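Local coordinates for protein homoserine dehydrogenase (Thermoplasma acidophilum, PDB 3ING) that probably catalyses the NADPH-dependent reduction of aspartate semialdehyde to homoserine, a step on the way to threonine and methionine, at residues A[114-119]-A[141-146]. Residues are numbered along the deposited sequence; the frame is centred on the assembly and turned at random.
Sequences VTANKS and YEATVA. With NA (sodium ion), chain B; NDP (NADPH dihydro-nicotinamide-adenine-dinucleotide phosphate), chain C.
Thr115 O reaches the neighbouring segment through a water, which donates to this carbonyl and accepts from Ala143 N, a bridge between the end of strand 112-115 and the 3-10 turn 142-144. The same oxygen also takes a CA-H...O contact from Tyr141 CA at 3.4 Å. Thr144 lies at the middle of the contact: its OG1, held between its backbone N and carbonyl carbon (chi1 66°), turns back to Tyr141 O at 2.6 Å in the carbonyl plane, which points CG2 at Thr115 O and Asn117 O. Threonine suits the place by giving one branch to its own turn and the other to the facing chain. Ala116 and Ala143 meet methyl to methyl, CB to CB 3.7 Å, small enough for NADPH to lie close: Ala116 CB is 3.6 Å from its O4D. The backbone Ala143 O approaches C5N of the nicotinamide ring at 3.1 Å. Lys118 runs extended past Thr144, CG 3.2 Å from Thr144 O, and carries NZ to a salt bridge with Asp213. A methionine here would probably leave Asp213 without its cationic partner. Sodium is held by Glu142 O and OE2 and by the backbone O of Val145, Ala146 and Val149; OE2 also accepts from Leu151 N. Segment 141-146 thus joins cofactor and metal, and Thr144 O, accepting from Lys217, probably helps place that predicted proton donor near the nicotinamide.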
# COMPACT_ATOMS: atom_id res chain seq x y z
N VAL A 114 -12.59 12.75 7.74
CA VAL A 114 -11.51 12.56 6.77
C VAL A 114 -10.94 13.93 6.43
O VAL A 114 -11.69 14.86 6.13
CB VAL A 114 -12.00 11.92 5.48
CG1 VAL A 114 -10.89 11.96 4.48
CG2 VAL A 114 -12.50 10.47 5.75
N THR A 115 -9.62 14.08 6.49
CA THR A 115 -9.05 15.36 6.19
C THR A 115 -7.87 15.29 5.22
O THR A 115 -7.06 14.38 5.25
CB THR A 115 -8.61 16.10 7.49
OG1 THR A 115 -8.21 17.47 7.19
CG2 THR A 115 -7.47 15.35 8.22
N ALA A 116 -7.82 16.30 4.36
CA ALA A 116 -6.65 16.66 3.52
C ALA A 116 -5.87 17.83 4.13
O ALA A 116 -4.74 18.09 3.74
CB ALA A 116 -7.14 17.08 2.07
N ASN A 117 -6.51 18.53 5.05
CA ASN A 117 -5.92 19.70 5.69
C ASN A 117 -4.94 19.23 6.78
O ASN A 117 -5.30 18.40 7.60
CB ASN A 117 -7.07 20.59 6.21
CG ASN A 117 -6.60 21.77 7.08
OD1 ASN A 117 -5.65 21.63 7.81
ND2 ASN A 117 -7.30 22.88 7.02
N LYS A 118 -3.71 19.75 6.75
CA LYS A 118 -2.62 19.32 7.62
C LYS A 118 -2.49 20.12 8.90
O LYS A 118 -1.78 19.70 9.82
CB LYS A 118 -1.30 19.46 6.86
CG LYS A 118 -1.38 18.70 5.55
CD LYS A 118 -0.39 19.17 4.51
CE LYS A 118 -0.93 18.83 3.11
NZ LYS A 118 -0.06 19.38 2.03
N SER A 119 -3.14 21.28 8.97
CA SER A 119 -2.86 22.22 10.09
C SER A 119 -3.43 21.80 11.44
O SER A 119 -2.81 21.99 12.48
CB SER A 119 -3.40 23.59 9.73
OG SER A 119 -3.04 24.54 10.72
N TYR A 141 -6.50 10.59 7.38
CA TYR A 141 -5.70 11.71 6.87
C TYR A 141 -4.70 11.34 5.79
O TYR A 141 -3.62 11.93 5.66
CB TYR A 141 -5.07 12.42 8.08
CG TYR A 141 -4.44 11.50 9.13
CD1 TYR A 141 -3.13 11.06 8.98
CD2 TYR A 141 -5.14 11.11 10.26
CE1 TYR A 141 -2.54 10.23 9.94
CE2 TYR A 141 -4.54 10.29 11.23
CZ TYR A 141 -3.24 9.84 11.04
OH TYR A 141 -2.64 9.02 11.99
N GLU A 142 -5.09 10.40 4.93
CA GLU A 142 -4.23 10.00 3.84
C GLU A 142 -3.67 11.17 3.03
O GLU A 142 -2.49 11.22 2.74
CB GLU A 142 -4.99 9.10 2.87
CG GLU A 142 -4.06 8.48 1.82
CD GLU A 142 -3.04 7.56 2.48
OE1 GLU A 142 -3.47 6.61 3.14
OE2 GLU A 142 -1.83 7.83 2.36
N ALA A 143 -4.54 12.07 2.62
CA ALA A 143 -4.15 13.20 1.78
C ALA A 143 -3.25 14.23 2.43
O ALA A 143 -2.69 15.06 1.73
CB ALA A 143 -5.43 13.89 1.23
N THR A 144 -3.09 14.19 3.76
CA THR A 144 -2.28 15.18 4.46
C THR A 144 -0.77 14.99 4.27
O THR A 144 -0.06 15.93 4.49
CB THR A 144 -2.56 15.19 5.98
OG1 THR A 144 -2.11 13.92 6.54
CG2 THR A 144 -4.05 15.46 6.25
N VAL A 145 -0.29 13.82 3.85
CA VAL A 145 1.15 13.65 3.55
C VAL A 145 1.30 12.98 2.19
O VAL A 145 0.80 11.87 1.98
CB VAL A 145 1.88 12.81 4.59
CG1 VAL A 145 3.45 12.70 4.24
CG2 VAL A 145 1.66 13.35 6.00
N ALA A 146 1.96 13.66 1.25
CA ALA A 146 2.15 13.12 -0.10
C ALA A 146 0.80 12.85 -0.73
O ALA A 146 0.42 11.71 -1.00
CB ALA A 146 3.03 11.82 -0.12
NA NA B . -0.78 10.12 1.04
PA NDP C . -8.05 25.72 -2.37
O1A NDP C . -8.02 25.51 -3.83
O2A NDP C . -7.63 27.06 -1.89
O5B NDP C . -9.53 25.47 -1.80
C5B NDP C . -9.95 25.70 -0.47
C4B NDP C . -11.46 25.58 -0.36
O4B NDP C . -11.91 25.90 0.93
C3B NDP C . -12.18 26.59 -1.27
O3B NDP C . -13.47 26.13 -1.62
C2B NDP C . -12.29 27.80 -0.39
O2B NDP C . -13.31 28.68 -0.75
C1B NDP C . -12.65 27.12 0.90
N9A NDP C . -12.34 27.88 2.11
C8A NDP C . -11.34 28.78 2.37
N7A NDP C . -11.46 29.16 3.68
C5A NDP C . -12.49 28.51 4.22
C6A NDP C . -13.02 28.56 5.50
N6A NDP C . -12.32 29.10 6.49
N1A NDP C . -14.08 27.76 5.73
C2A NDP C . -14.66 26.97 4.76
N3A NDP C . -14.15 26.89 3.48
C4A NDP C . -13.06 27.69 3.26
O3 NDP C . -7.17 24.60 -1.63
PN NDP C . -6.81 23.14 -2.21
O1N NDP C . -5.67 23.26 -3.17
O2N NDP C . -8.09 22.51 -2.65
O5D NDP C . -6.24 22.37 -0.90
C5D NDP C . -7.22 22.06 0.09
C4D NDP C . -6.53 21.36 1.26
O4D NDP C . -5.94 20.18 0.77
C3D NDP C . -5.41 22.16 1.88
O3D NDP C . -5.43 22.14 3.31
C2D NDP C . -4.15 21.52 1.31
O2D NDP C . -3.04 21.67 2.15
C1D NDP C . -4.59 20.08 1.18
N1N NDP C . -3.80 19.32 0.23
C2N NDP C . -3.70 19.75 -1.07
C3N NDP C . -2.82 19.17 -1.98
C7N NDP C . -2.88 19.59 -3.40
O7N NDP C . -2.63 18.61 -4.33
N7N NDP C . -3.27 20.81 -3.76
C4N NDP C . -2.17 17.82 -1.69
C5N NDP C . -2.38 17.43 -0.25
C6N NDP C . -3.17 18.16 0.62
P2B NDP C . -13.47 29.31 -2.22
O1X NDP C . -14.55 30.32 -1.96
O2X NDP C . -13.73 28.22 -3.31
O3X NDP C . -12.14 29.95 -2.48
O HOH W 1 -7.34 12.13 3.42